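Local coordinates for putative uncharacterized protein (Ustilago maydis, PDB 4GNX) that forms part of replication protein A, which binds single-stranded DNA through OB-fold domains, probably to protect it during replication, at residues C[130-135]-C[266-271]; C[199-204]-C[214-219]; C[281-286]-C[290-295]; C[117-122]-C[219-224]. All coordinates share one frame; numbering follows the deposited sequence.

Contact 4 opens first along the chain; contacts 1 and 4 cross, their segments alternating, contact 2 lies nested within both, and contact 3 follows. Contacts 2 and 4 lie closest, with centres about 7 Å apart. They share Ser219 and belong to one sheet, in which strand 198-207 pairs with both 213-217 and 220-224. Contact 1, about 13 Å from contact 2 between centres, brings the loop before strand 135-152 against the later loop 266-271. Contact 3 involves the central strand of the five-stranded sheet, about 33 Å from contact 4 between centres. Contacts 1, 2 and 3 each touch thymidines of chain G, consistent with one DNA strand running across both domains.

Contact 1: residues C[130-135]-C[266-271]; sequences VEANQQ and GANMAE. Unlike the reference sequence in segment 130-135: Gln135 (reference Thr). With nucleotides of chain G.
Glu271, which faces Asn133 across the contact, bridges back to Asn268 N within the loop 266-271: its OE2 accepts a hydrogen bond from Asn268 N at 3.0 Å, with an N-H...O angle of 144°. The donor arrives from above the carboxylate plane, 47° out of it. A bend at chi2 (-78°) folds the Glu271 side chain back over the turn, and the second oxygen, OE1, lies 4.2 Å from Asn133 ND2. Asn133 and Asn268 approach each other obliquely, carboxamide to carboxamide, while the methyl CB of Ala132 rests against the Asn268 amide. The interface is small, 127 Å² in all, and lies at the surface.

On its other flank the same loop meets DNA. Asn268 O accepts from N3 of DT8 of chain G at 3.2 Å, almost straight, and Ala267 CB sits over the ring face of DT7, 3.5 Å from its C5. Met269, centre of an inverse gamma turn, brings its CB to O2 of DT9. The contact with 130-135 is thus a small surface meeting of two carboxamides and a methyl, whereas the carboxylate holds the N-H of the same residue whose carbonyl accepts from DT8 N3, which suggests indirect ordering of the DNA-facing loop.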
# COMPACT_ATOMS: atom_id res chain seq x y z
N VAL C 130 19.21 0.98 -2.88
CA VAL C 130 18.16 0.39 -2.03
C VAL C 130 16.92 1.28 -2.09
O VAL C 130 17.03 2.51 -2.02
CB VAL C 130 18.60 0.32 -0.54
CG1 VAL C 130 17.49 -0.25 0.33
CG2 VAL C 130 19.89 -0.47 -0.39
N GLU C 131 15.75 0.67 -2.22
CA GLU C 131 14.53 1.47 -2.28
C GLU C 131 13.97 1.80 -0.90
O GLU C 131 14.23 1.09 0.08
CB GLU C 131 13.48 0.78 -3.15
CG GLU C 131 13.31 -0.70 -2.85
CD GLU C 131 12.97 -1.49 -4.10
OE1 GLU C 131 12.01 -1.11 -4.80
OE2 GLU C 131 13.68 -2.49 -4.37
N ALA C 132 13.21 2.89 -0.85
CA ALA C 132 12.67 3.41 0.40
C ALA C 132 11.79 2.40 1.14
O ALA C 132 11.39 1.37 0.59
CB ALA C 132 11.92 4.71 0.15
N ASN C 133 11.51 2.70 2.41
CA ASN C 133 10.80 1.81 3.33
C ASN C 133 11.23 0.33 3.29
O ASN C 133 10.40 -0.58 3.29
CB ASN C 133 9.27 1.97 3.18
CG ASN C 133 8.75 3.27 3.78
OD1 ASN C 133 9.28 3.78 4.77
ND2 ASN C 133 7.70 3.81 3.18
N GLN C 134 12.54 0.09 3.27
CA GLN C 134 13.06 -1.26 3.29
C GLN C 134 14.17 -1.50 4.32
O GLN C 134 14.91 -0.57 4.68
CB GLN C 134 13.54 -1.68 1.90
CG GLN C 134 12.44 -2.27 1.05
CD GLN C 134 12.95 -3.36 0.13
OE1 GLN C 134 13.93 -3.18 -0.59
NE2 GLN C 134 12.27 -4.51 0.14
N GLN C 135 14.25 -2.75 4.78
CA GLN C 135 15.23 -3.20 5.77
C GLN C 135 16.59 -3.28 5.12
O GLN C 135 16.71 -3.71 3.98
CB GLN C 135 14.88 -4.60 6.30
CG GLN C 135 13.40 -4.89 6.42
CD GLN C 135 12.72 -4.05 7.49
OE1 GLN C 135 13.14 -2.91 7.76
NE2 GLN C 135 11.67 -4.60 8.10
N GLY C 266 15.54 9.43 7.88
CA GLY C 266 14.81 8.18 7.73
C GLY C 266 13.41 8.35 7.19
O GLY C 266 12.80 7.38 6.74
N ALA C 267 12.90 9.58 7.24
CA ALA C 267 11.53 9.89 6.79
C ALA C 267 11.37 9.91 5.27
O ALA C 267 12.35 10.00 4.53
CB ALA C 267 11.04 11.21 7.38
N ASN C 268 10.13 9.81 4.81
CA ASN C 268 9.80 10.00 3.41
C ASN C 268 9.13 11.34 3.22
O ASN C 268 8.14 11.65 3.88
CB ASN C 268 8.95 8.85 2.86
CG ASN C 268 9.78 7.65 2.43
OD1 ASN C 268 11.00 7.66 2.54
ND2 ASN C 268 9.11 6.62 1.94
N MET C 269 9.76 12.16 2.38
CA MET C 269 9.28 13.49 1.96
C MET C 269 7.94 13.40 1.24
O MET C 269 7.87 13.58 0.03
CB MET C 269 10.28 14.11 0.98
CG MET C 269 11.64 14.45 1.55
SD MET C 269 12.79 14.94 0.25
CE MET C 269 13.85 16.11 1.10
N ALA C 270 6.88 13.13 1.99
CA ALA C 270 5.58 12.81 1.42
C ALA C 270 5.22 11.34 1.66
O ALA C 270 5.04 10.58 0.72
CB ALA C 270 5.50 13.15 -0.06
N GLU C 271 5.13 10.96 2.94
CA GLU C 271 4.64 9.63 3.33
C GLU C 271 3.26 9.35 2.74
O GLU C 271 2.45 10.28 2.57
CB GLU C 271 4.58 9.55 4.86
CG GLU C 271 5.93 9.57 5.56
CD GLU C 271 6.65 8.24 5.48
OE1 GLU C 271 6.04 7.24 4.98
OE2 GLU C 271 7.83 8.18 5.93
P DT G 7 5.61 11.10 12.01
OP1 DT G 7 4.47 11.99 12.34
OP2 DT G 7 5.64 10.40 10.71
O5' DT G 7 6.97 11.92 12.20
C5' DT G 7 7.29 12.56 13.45
C4' DT G 7 8.55 13.39 13.33
O4' DT G 7 9.69 12.54 13.09
C3' DT G 7 8.56 14.42 12.20
O3' DT G 7 9.32 15.54 12.64
C2' DT G 7 9.27 13.68 11.07
C1' DT G 7 10.28 12.85 11.83
N1 DT G 7 10.68 11.57 11.21
C2 DT G 7 12.02 11.28 11.16
O2 DT G 7 12.88 12.04 11.57
N3 DT G 7 12.33 10.06 10.61
C4 DT G 7 11.44 9.12 10.12
O4 DT G 7 11.87 8.07 9.65
C5 DT G 7 10.05 9.48 10.21
C7 DT G 7 9.02 8.53 9.70
C6 DT G 7 9.74 10.67 10.75
P DT G 8 8.88 17.02 12.20
OP1 DT G 8 9.49 17.97 13.16
OP2 DT G 8 7.41 17.04 11.99
O5' DT G 8 9.62 17.16 10.80
C5' DT G 8 10.97 17.63 10.72
C4' DT G 8 11.42 17.68 9.27
O4' DT G 8 11.42 16.34 8.73
C3' DT G 8 10.48 18.46 8.35
O3' DT G 8 10.63 19.88 8.47
C2' DT G 8 10.78 17.84 7.00
C1' DT G 8 10.97 16.37 7.37
N1 DT G 8 9.75 15.53 7.27
C2 DT G 8 9.70 14.56 6.28
O2 DT G 8 10.61 14.37 5.49
N3 DT G 8 8.54 13.83 6.25
C4 DT G 8 7.45 13.96 7.08
O4 DT G 8 6.48 13.23 6.93
C5 DT G 8 7.56 15.00 8.09
C7 DT G 8 6.42 15.21 9.03
C6 DT G 8 8.69 15.71 8.13
P DT G 9 11.77 20.78 7.79
OP1 DT G 9 13.07 20.08 7.99
OP2 DT G 9 11.57 22.14 8.34
O5' DT G 9 11.44 20.82 6.23
C5' DT G 9 12.34 21.43 5.29
C4' DT G 9 12.23 20.75 3.95
O4' DT G 9 11.49 19.51 4.11
C3' DT G 9 11.50 21.54 2.86
O3' DT G 9 12.13 21.36 1.58
C2' DT G 9 10.12 20.91 2.84
C1' DT G 9 10.46 19.46 3.13
N1 DT G 9 9.37 18.62 3.65
C2 DT G 9 9.08 17.47 2.95
O2 DT G 9 9.68 17.14 1.94
N3 DT G 9 8.06 16.72 3.48
C4 DT G 9 7.32 16.99 4.61
O4 DT G 9 6.43 16.22 4.96
C5 DT G 9 7.67 18.22 5.29
C7 DT G 9 6.92 18.60 6.53
C6 DT G 9 8.67 18.96 4.79

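Contact 2: residues C[199-204]-C[214-219]; sequences LAFKGV and LSMFSS. With nucleotides of chain G.
The Phe201 ring is met at its edge by the sulfur of Met216: SD lies 5.0 Å from the ring centroid, 88° off the normal, and therefore in the ring plane. This is a Met-aromatic contact of the edge-on kind, with SD 3.9 Å from Phe201 CE2. The two side chains cross at about a right angle; chi1 of Met216 (-70°) and the bend at its chi2 (-143°) place the sulfur at the ring edge, and chi3 sets only where the methyl CE goes. Leu177 and Met222 also pack on Phe201. The second aromatic ring, Phe217, is directed elsewhere: its CE2 approaches C2' of DT5 of chain G at 3.8 Å, obliquely to the ring.

These groups belong to the beta hairpin of strands 198-207 and 213-217 in an OB-fold sheet, where the chain turns corners at 202-203 and again at 218-219. Within the hairpin Val204 provides the second apolar junction. With CG1 turned anti to the backbone N, this branch touches Leu214 CB at 3.7 Å, crossing that side chain roughly perpendicularly, and also reaches Ser215 O at 3.4 Å. Leu214 extends the packing to Val175 and Leu177 of strand 174-180, whereas the Ser215 hydroxyl is hydrogen-bonded to Trp180 NE1.

At the corner at 218-219 the backbone meets the nucleic acid. Ser218 N donates to O2 of DT5 at 2.9 Å, a nearly straight bond to the base, while Phe217 N is hydrogen-bonded to Ser220 OG on the following strand.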
# COMPACT_ATOMS: atom_id res chain seq x y z
N LEU C 199 29.90 2.09 14.63
CA LEU C 199 28.56 1.63 14.94
C LEU C 199 28.04 0.70 13.86
O LEU C 199 28.17 0.99 12.66
CB LEU C 199 27.60 2.80 15.09
CG LEU C 199 27.94 3.83 16.16
CD1 LEU C 199 26.84 4.89 16.21
CD2 LEU C 199 28.14 3.18 17.52
N ALA C 200 27.44 -0.41 14.30
CA ALA C 200 26.94 -1.45 13.40
C ALA C 200 25.43 -1.60 13.53
O ALA C 200 24.92 -1.83 14.63
CB ALA C 200 27.65 -2.77 13.67
N PHE C 201 24.72 -1.49 12.42
CA PHE C 201 23.27 -1.52 12.44
C PHE C 201 22.66 -2.72 11.72
O PHE C 201 23.02 -3.02 10.57
CB PHE C 201 22.71 -0.23 11.86
CG PHE C 201 22.96 0.97 12.73
CD1 PHE C 201 24.15 1.68 12.64
CD2 PHE C 201 22.00 1.38 13.65
CE1 PHE C 201 24.38 2.79 13.45
CE2 PHE C 201 22.23 2.49 14.45
CZ PHE C 201 23.42 3.20 14.35
N LYS C 202 21.74 -3.40 12.41
CA LYS C 202 20.95 -4.49 11.82
C LYS C 202 19.49 -4.07 11.67
O LYS C 202 18.88 -3.56 12.62
CB LYS C 202 21.06 -5.79 12.64
CG LYS C 202 21.16 -7.04 11.79
CD LYS C 202 19.80 -7.61 11.43
CE LYS C 202 19.70 -7.96 9.96
NZ LYS C 202 20.82 -8.80 9.48
N GLY C 203 18.95 -4.28 10.47
CA GLY C 203 17.55 -3.99 10.18
C GLY C 203 17.18 -2.54 10.40
O GLY C 203 16.59 -2.19 11.41
N VAL C 204 17.55 -1.69 9.44
CA VAL C 204 17.34 -0.26 9.55
C VAL C 204 16.46 0.17 8.38
O VAL C 204 16.57 -0.39 7.29
CB VAL C 204 18.70 0.45 9.57
CG1 VAL C 204 18.60 1.93 9.22
CG2 VAL C 204 19.34 0.28 10.93
N LEU C 214 18.39 7.30 7.04
CA LEU C 214 18.11 6.10 7.82
C LEU C 214 17.31 6.36 9.08
O LEU C 214 17.39 7.43 9.68
CB LEU C 214 19.40 5.38 8.17
CG LEU C 214 20.25 4.94 6.98
CD1 LEU C 214 21.60 4.41 7.44
CD2 LEU C 214 19.51 3.93 6.12
N SER C 215 16.54 5.35 9.47
CA SER C 215 15.77 5.38 10.69
C SER C 215 15.68 3.98 11.28
O SER C 215 15.67 2.99 10.54
CB SER C 215 14.36 5.90 10.41
OG SER C 215 13.50 5.58 11.48
N MET C 216 15.61 3.91 12.60
CA MET C 216 15.48 2.62 13.28
C MET C 216 14.03 2.17 13.46
O MET C 216 13.12 2.98 13.57
CB MET C 216 16.19 2.65 14.63
CG MET C 216 17.70 2.68 14.47
SD MET C 216 18.64 1.74 15.69
CE MET C 216 18.15 2.58 17.20
N PHE C 217 13.85 0.85 13.44
CA PHE C 217 12.62 0.22 13.89
C PHE C 217 12.78 -0.35 15.30
O PHE C 217 13.90 -0.59 15.76
CB PHE C 217 12.25 -0.92 12.94
CG PHE C 217 11.61 -0.46 11.68
CD1 PHE C 217 11.92 -1.07 10.48
CD2 PHE C 217 10.68 0.57 11.70
CE1 PHE C 217 11.32 -0.66 9.30
CE2 PHE C 217 10.07 0.99 10.52
CZ PHE C 217 10.39 0.36 9.32
N SER C 218 11.65 -0.57 15.96
CA SER C 218 11.60 -1.25 17.26
C SER C 218 12.57 -2.41 17.29
O SER C 218 13.30 -2.61 18.27
CB SER C 218 10.17 -1.76 17.50
OG SER C 218 10.09 -2.76 18.50
N SER C 219 12.59 -3.14 16.18
CA SER C 219 13.36 -4.36 15.98
C SER C 219 14.81 -4.12 15.60
O SER C 219 15.58 -5.08 15.53
CB SER C 219 12.70 -5.17 14.87
OG SER C 219 12.05 -4.31 13.95
P DT G 5 1.47 1.85 13.73
OP1 DT G 5 0.72 2.73 12.79
OP2 DT G 5 1.65 0.42 13.38
O5' DT G 5 2.91 2.52 13.87
C5' DT G 5 3.84 2.53 12.75
C4' DT G 5 5.21 3.02 13.15
O4' DT G 5 5.67 2.34 14.35
C3' DT G 5 6.31 2.78 12.11
O3' DT G 5 7.32 3.79 12.20
C2' DT G 5 6.91 1.46 12.54
C1' DT G 5 6.83 1.56 14.06
N1 DT G 5 6.70 0.27 14.77
C2 DT G 5 7.83 -0.26 15.34
O2 DT G 5 8.93 0.27 15.28
N3 DT G 5 7.64 -1.46 15.99
C4 DT G 5 6.45 -2.15 16.13
O4 DT G 5 6.43 -3.21 16.75
C5 DT G 5 5.30 -1.53 15.51
C7 DT G 5 3.97 -2.21 15.60
C6 DT G 5 5.48 -0.37 14.86

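Contact 3: residues C[281-286]-C[290-295]; sequences ENLGMS and DYFNVR. With nucleotides of chain G.
Asp290 and Gly284 are brought together by two sets of torsions. The aspartate has CG anti to its carbonyl carbon (chi1 -72°), which directs the carboxylate at the turn, and Gly284 takes a positive phi of 81° as the third residue of a type II turn running from Asn282 to Met285. As a result Gly284 N donates to Asp290 OD1 at 2.7 Å, with an N-H...O angle of 142°, using the anti lone pair, the one facing away from OD2. The other oxygen faces the DNA, where OD2 lies 3.9 Å from the methyl C7 of DT9 of chain G. Beside this polar link Leu283 crosses Asp290 at about a right angle, CG to CB 3.9 Å, and its CD2 comes within 4.4 Å of Phe292 CD2, obliquely to the ring. Val278 of helix 275-280 packs on both Leu283 and Phe292. Asp290 and Phe292 point to the turn, while Tyr291 between them points away and meets DT9, its CD1 3.5 Å from N3 of the base.

The turn itself follows the helix directly: Asn282 leaves helical angles with positive phi and two bonds back into the last turn, a Schellman motif. A helix thus stopped leads through a short loop into strand 290-310, the central strand of the antiparallel five-stranded sheet of an OB-fold domain.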
# COMPACT_ATOMS: atom_id res chain seq x y z
N GLU C 281 -4.93 14.68 10.68
CA GLU C 281 -3.63 15.20 11.10
C GLU C 281 -3.49 16.70 10.84
O GLU C 281 -2.44 17.27 11.11
CB GLU C 281 -2.51 14.44 10.41
CG GLU C 281 -2.43 12.97 10.79
CD GLU C 281 -1.86 12.12 9.67
OE1 GLU C 281 -1.38 12.71 8.67
OE2 GLU C 281 -1.89 10.86 9.79
N ASN C 282 -4.56 17.32 10.33
CA ASN C 282 -4.59 18.76 10.10
C ASN C 282 -3.44 19.23 9.23
O ASN C 282 -2.87 20.29 9.45
CB ASN C 282 -4.56 19.52 11.43
CG ASN C 282 -5.86 19.41 12.20
OD1 ASN C 282 -6.92 19.73 11.68
ND2 ASN C 282 -5.78 18.95 13.45
N LEU C 283 -3.10 18.41 8.24
CA LEU C 283 -1.96 18.68 7.39
C LEU C 283 -2.16 19.97 6.60
O LEU C 283 -3.20 20.17 5.96
CB LEU C 283 -1.70 17.50 6.44
CG LEU C 283 -0.70 16.42 6.87
CD1 LEU C 283 -0.69 16.13 8.36
CD2 LEU C 283 -0.97 15.15 6.10
N GLY C 284 -1.16 20.85 6.68
CA GLY C 284 -1.13 22.08 5.92
C GLY C 284 -1.96 23.17 6.55
O GLY C 284 -2.25 24.18 5.91
N MET C 285 -2.34 22.95 7.81
CA MET C 285 -3.14 23.90 8.57
C MET C 285 -2.26 24.88 9.35
O MET C 285 -2.77 25.87 9.86
CB MET C 285 -4.10 23.19 9.53
CG MET C 285 -5.09 22.24 8.85
SD MET C 285 -6.72 22.93 8.49
CE MET C 285 -7.52 21.51 7.73
N SER C 286 -0.97 24.60 9.47
CA SER C 286 -0.04 25.59 10.03
C SER C 286 0.81 26.19 8.92
O SER C 286 0.69 25.77 7.77
CB SER C 286 0.80 25.01 11.17
OG SER C 286 1.62 23.94 10.72
N ASP C 290 2.82 20.92 4.23
CA ASP C 290 3.01 19.48 4.38
C ASP C 290 2.97 18.81 3.00
O ASP C 290 2.44 19.36 2.04
CB ASP C 290 1.94 18.87 5.29
CG ASP C 290 2.13 19.24 6.76
OD1 ASP C 290 1.28 19.98 7.32
OD2 ASP C 290 3.13 18.78 7.36
N TYR C 291 3.53 17.61 2.92
CA TYR C 291 3.57 16.88 1.67
C TYR C 291 3.12 15.46 1.92
O TYR C 291 3.39 14.91 2.98
CB TYR C 291 4.98 16.92 1.07
CG TYR C 291 5.45 18.31 0.74
CD1 TYR C 291 6.14 19.09 1.69
CD2 TYR C 291 5.22 18.88 -0.53
CE1 TYR C 291 6.57 20.37 1.39
CE2 TYR C 291 5.66 20.16 -0.84
CZ TYR C 291 6.33 20.90 0.12
OH TYR C 291 6.76 22.18 -0.18
N PHE C 292 2.43 14.87 0.95
CA PHE C 292 1.91 13.53 1.11
C PHE C 292 1.61 12.88 -0.22
O PHE C 292 1.51 13.56 -1.24
CB PHE C 292 0.65 13.55 1.98
CG PHE C 292 -0.47 14.38 1.41
CD1 PHE C 292 -1.41 13.81 0.53
CD2 PHE C 292 -0.61 15.72 1.76
CE1 PHE C 292 -2.46 14.58 0.02
CE2 PHE C 292 -1.65 16.49 1.25
CZ PHE C 292 -2.58 15.92 0.39
N ASN C 293 1.47 11.56 -0.18
CA ASN C 293 1.00 10.74 -1.29
C ASN C 293 -0.33 10.09 -0.94
O ASN C 293 -0.51 9.63 0.17
CB ASN C 293 2.02 9.65 -1.62
CG ASN C 293 3.21 10.19 -2.39
OD1 ASN C 293 3.07 11.09 -3.23
ND2 ASN C 293 4.40 9.66 -2.09
N VAL C 294 -1.24 10.07 -1.90
CA VAL C 294 -2.54 9.42 -1.73
C VAL C 294 -2.96 8.63 -2.99
O VAL C 294 -2.95 9.15 -4.09
CB VAL C 294 -3.65 10.42 -1.34
CG1 VAL C 294 -5.03 9.81 -1.47
CG2 VAL C 294 -3.49 10.85 0.09
N ARG C 295 -3.29 7.36 -2.80
CA ARG C 295 -3.95 6.59 -3.85
C ARG C 295 -5.41 7.00 -3.79
O ARG C 295 -6.05 6.80 -2.76
CB ARG C 295 -3.83 5.10 -3.56
CG ARG C 295 -3.84 4.24 -4.81
CD ARG C 295 -4.08 2.75 -4.56
NE ARG C 295 -3.21 2.08 -3.59
CZ ARG C 295 -1.91 1.86 -3.74
NH1 ARG C 295 -1.25 2.31 -4.81
NH2 ARG C 295 -1.24 1.21 -2.80
P DT G 9 11.77 20.78 7.79
OP1 DT G 9 13.07 20.08 7.99
OP2 DT G 9 11.57 22.14 8.34
O5' DT G 9 11.44 20.82 6.23
C5' DT G 9 12.34 21.43 5.29
C4' DT G 9 12.23 20.75 3.95
O4' DT G 9 11.49 19.51 4.11
C3' DT G 9 11.50 21.54 2.86
O3' DT G 9 12.13 21.36 1.58
C2' DT G 9 10.12 20.91 2.84
C1' DT G 9 10.46 19.46 3.13
N1 DT G 9 9.37 18.62 3.65
C2 DT G 9 9.08 17.47 2.95
O2 DT G 9 9.68 17.14 1.94
N3 DT G 9 8.06 16.72 3.48
C4 DT G 9 7.32 16.99 4.61
O4 DT G 9 6.43 16.22 4.96
C5 DT G 9 7.67 18.22 5.29
C7 DT G 9 6.92 18.60 6.53
C6 DT G 9 8.67 18.96 4.79
P DT G 10 12.29 22.50 0.45
OP1 DT G 10 13.65 22.35 -0.13
OP2 DT G 10 11.90 23.79 1.07
O5' DT G 10 11.24 22.16 -0.71
C5' DT G 10 11.26 22.88 -1.97
C4' DT G 10 9.85 23.10 -2.48
O4' DT G 10 9.07 23.79 -1.47
C3' DT G 10 9.72 23.95 -3.75
O3' DT G 10 8.54 23.54 -4.47
C2' DT G 10 9.46 25.34 -3.20
C1' DT G 10 8.58 25.02 -2.01
N1 DT G 10 8.58 26.02 -0.93
C2 DT G 10 7.66 27.04 -0.98
O2 DT G 10 6.84 27.15 -1.88
N3 DT G 10 7.72 27.93 0.07
C4 DT G 10 8.60 27.90 1.14
O4 DT G 10 8.53 28.77 2.00
C5 DT G 10 9.54 26.80 1.13
C7 DT G 10 10.53 26.69 2.25
C6 DT G 10 9.49 25.93 0.11

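Contact 4: residues C[117-122]-C[219-224]; sequences VKYEFV and SSTMLI
Tyr119 reaches strand 220-224 with the end of its side chain. Its CG is anti to the carbonyl carbon, and this chi1 of -73° aims the CB-CG axis, and with it the hydroxyl, at two residues of the strand; chi2 (85°) sets only how the ring plane is turned toward Leu223 CD1. Tyr119 OH lies 3.3 Å from Leu223 CD1 and 4.0 Å from Thr221 CG2, while the ring carbon CZ is 4.3 Å from the same Leu223 methyl, which approaches the ring obliquely. These are van der Waals contacts between a phenol end and methyl groups; no hydrogen bond joins the segments.

On the strand side, the CB atoms of Thr221 and Leu223 both point to the tyrosine, as expected for alternate residues of an extended chain, and that of the intervening Met222 points away, its side chain packing on Phe201. Leu223 meets the tyrosine through CD1 alone of its two branches. The Thr221 side chain has a divided role: CG2 faces Tyr119, but OG1 is hydrogen-bonded to Thr23 O, in strand 17-30 of a different sheet. Closer to the backbone, Tyr119 CB sits 3.5 Å above one face of the Phe121 ring, offset toward its rim.

The contact is small, burying 93 Å² in total. Tyr119 also makes a cation-pi contact with Lys202 of strand 198-207, whose backbone pairs with Thr221. The loop 117-122, within the connection between strand 104-107 and strand 135-152, therefore lies against strands 135-152, 198-207 and 220-224, through Asp137, Lys202, Thr221 and Leu223.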
# COMPACT_ATOMS: atom_id res chain seq x y z
N VAL C 117 23.99 -13.18 15.04
CA VAL C 117 23.39 -12.30 14.05
C VAL C 117 24.33 -12.03 12.88
O VAL C 117 25.47 -11.55 13.06
CB VAL C 117 22.91 -10.98 14.69
CG1 VAL C 117 21.55 -11.19 15.33
CG2 VAL C 117 23.92 -10.47 15.71
N LYS C 118 23.86 -12.37 11.68
CA LYS C 118 24.63 -12.13 10.47
C LYS C 118 24.32 -10.80 9.85
O LYS C 118 23.21 -10.29 9.97
CB LYS C 118 24.36 -13.22 9.44
CG LYS C 118 25.19 -14.46 9.66
CD LYS C 118 25.18 -15.34 8.43
CE LYS C 118 26.42 -16.23 8.40
NZ LYS C 118 26.69 -16.80 7.05
N TYR C 119 25.28 -10.26 9.14
CA TYR C 119 25.11 -8.95 8.61
C TYR C 119 25.30 -8.97 7.12
O TYR C 119 26.22 -9.61 6.61
CB TYR C 119 26.08 -7.99 9.30
CG TYR C 119 25.72 -7.67 10.74
CD1 TYR C 119 26.11 -8.50 11.80
CD2 TYR C 119 24.98 -6.52 11.04
CE1 TYR C 119 25.77 -8.19 13.12
CE2 TYR C 119 24.65 -6.21 12.35
CZ TYR C 119 25.04 -7.04 13.39
OH TYR C 119 24.70 -6.72 14.68
N GLU C 120 24.40 -8.29 6.42
CA GLU C 120 24.57 -8.05 4.99
C GLU C 120 24.69 -6.55 4.79
O GLU C 120 23.70 -5.84 4.56
CB GLU C 120 23.42 -8.64 4.18
CG GLU C 120 23.59 -10.12 3.84
CD GLU C 120 22.94 -11.07 4.83
OE1 GLU C 120 22.92 -10.77 6.05
OE2 GLU C 120 22.45 -12.14 4.40
N PHE C 121 25.92 -6.07 4.89
CA PHE C 121 26.18 -4.65 4.91
C PHE C 121 26.09 -3.98 3.56
O PHE C 121 26.57 -4.48 2.55
CB PHE C 121 27.54 -4.36 5.53
CG PHE C 121 27.56 -4.49 7.01
CD1 PHE C 121 26.64 -3.82 7.79
CD2 PHE C 121 28.51 -5.28 7.62
CE1 PHE C 121 26.66 -3.94 9.17
CE2 PHE C 121 28.55 -5.41 9.00
CZ PHE C 121 27.62 -4.73 9.78
N VAL C 122 25.46 -2.81 3.58
CA VAL C 122 25.39 -1.94 2.43
C VAL C 122 26.29 -0.74 2.75
O VAL C 122 26.11 -0.09 3.78
CB VAL C 122 23.94 -1.47 2.18
CG1 VAL C 122 23.86 -0.54 0.98
CG2 VAL C 122 23.01 -2.66 1.99
N SER C 219 12.59 -3.14 16.18
CA SER C 219 13.36 -4.36 15.98
C SER C 219 14.81 -4.12 15.60
O SER C 219 15.58 -5.08 15.53
CB SER C 219 12.70 -5.17 14.87
OG SER C 219 12.05 -4.31 13.95
N SER C 220 15.17 -2.86 15.34
CA SER C 220 16.51 -2.55 14.87
C SER C 220 17.51 -2.67 16.00
O SER C 220 17.14 -2.62 17.17
CB SER C 220 16.56 -1.14 14.29
OG SER C 220 15.68 -1.00 13.19
N THR C 221 18.78 -2.80 15.62
CA THR C 221 19.86 -3.08 16.54
C THR C 221 21.10 -2.26 16.20
O THR C 221 21.42 -2.08 15.02
CB THR C 221 20.15 -4.60 16.56
OG1 THR C 221 19.63 -5.15 17.77
CG2 THR C 221 21.65 -4.93 16.44
N MET C 222 21.79 -1.75 17.22
CA MET C 222 23.10 -1.13 17.04
C MET C 222 24.15 -1.56 18.07
O MET C 222 23.85 -1.71 19.26
CB MET C 222 23.00 0.40 16.97
CG MET C 222 22.54 1.06 18.25
SD MET C 222 23.56 2.48 18.71
CE MET C 222 22.80 3.80 17.77
N LEU C 223 25.38 -1.76 17.60
CA LEU C 223 26.49 -2.15 18.46
C LEU C 223 27.55 -1.08 18.43
O LEU C 223 27.79 -0.46 17.39
CB LEU C 223 27.08 -3.47 17.99
CG LEU C 223 26.35 -4.75 18.39
CD1 LEU C 223 26.45 -5.76 17.27
CD2 LEU C 223 26.92 -5.29 19.70
N ILE C 224 28.20 -0.87 19.57
CA ILE C 224 29.24 0.14 19.66
C ILE C 224 30.62 -0.52 19.73
O ILE C 224 30.99 -1.10 20.75
CB ILE C 224 28.99 1.08 20.86
CG1 ILE C 224 27.55 1.62 20.80
CG2 ILE C 224 30.02 2.20 20.88
CD1 ILE C 224 26.93 1.97 22.14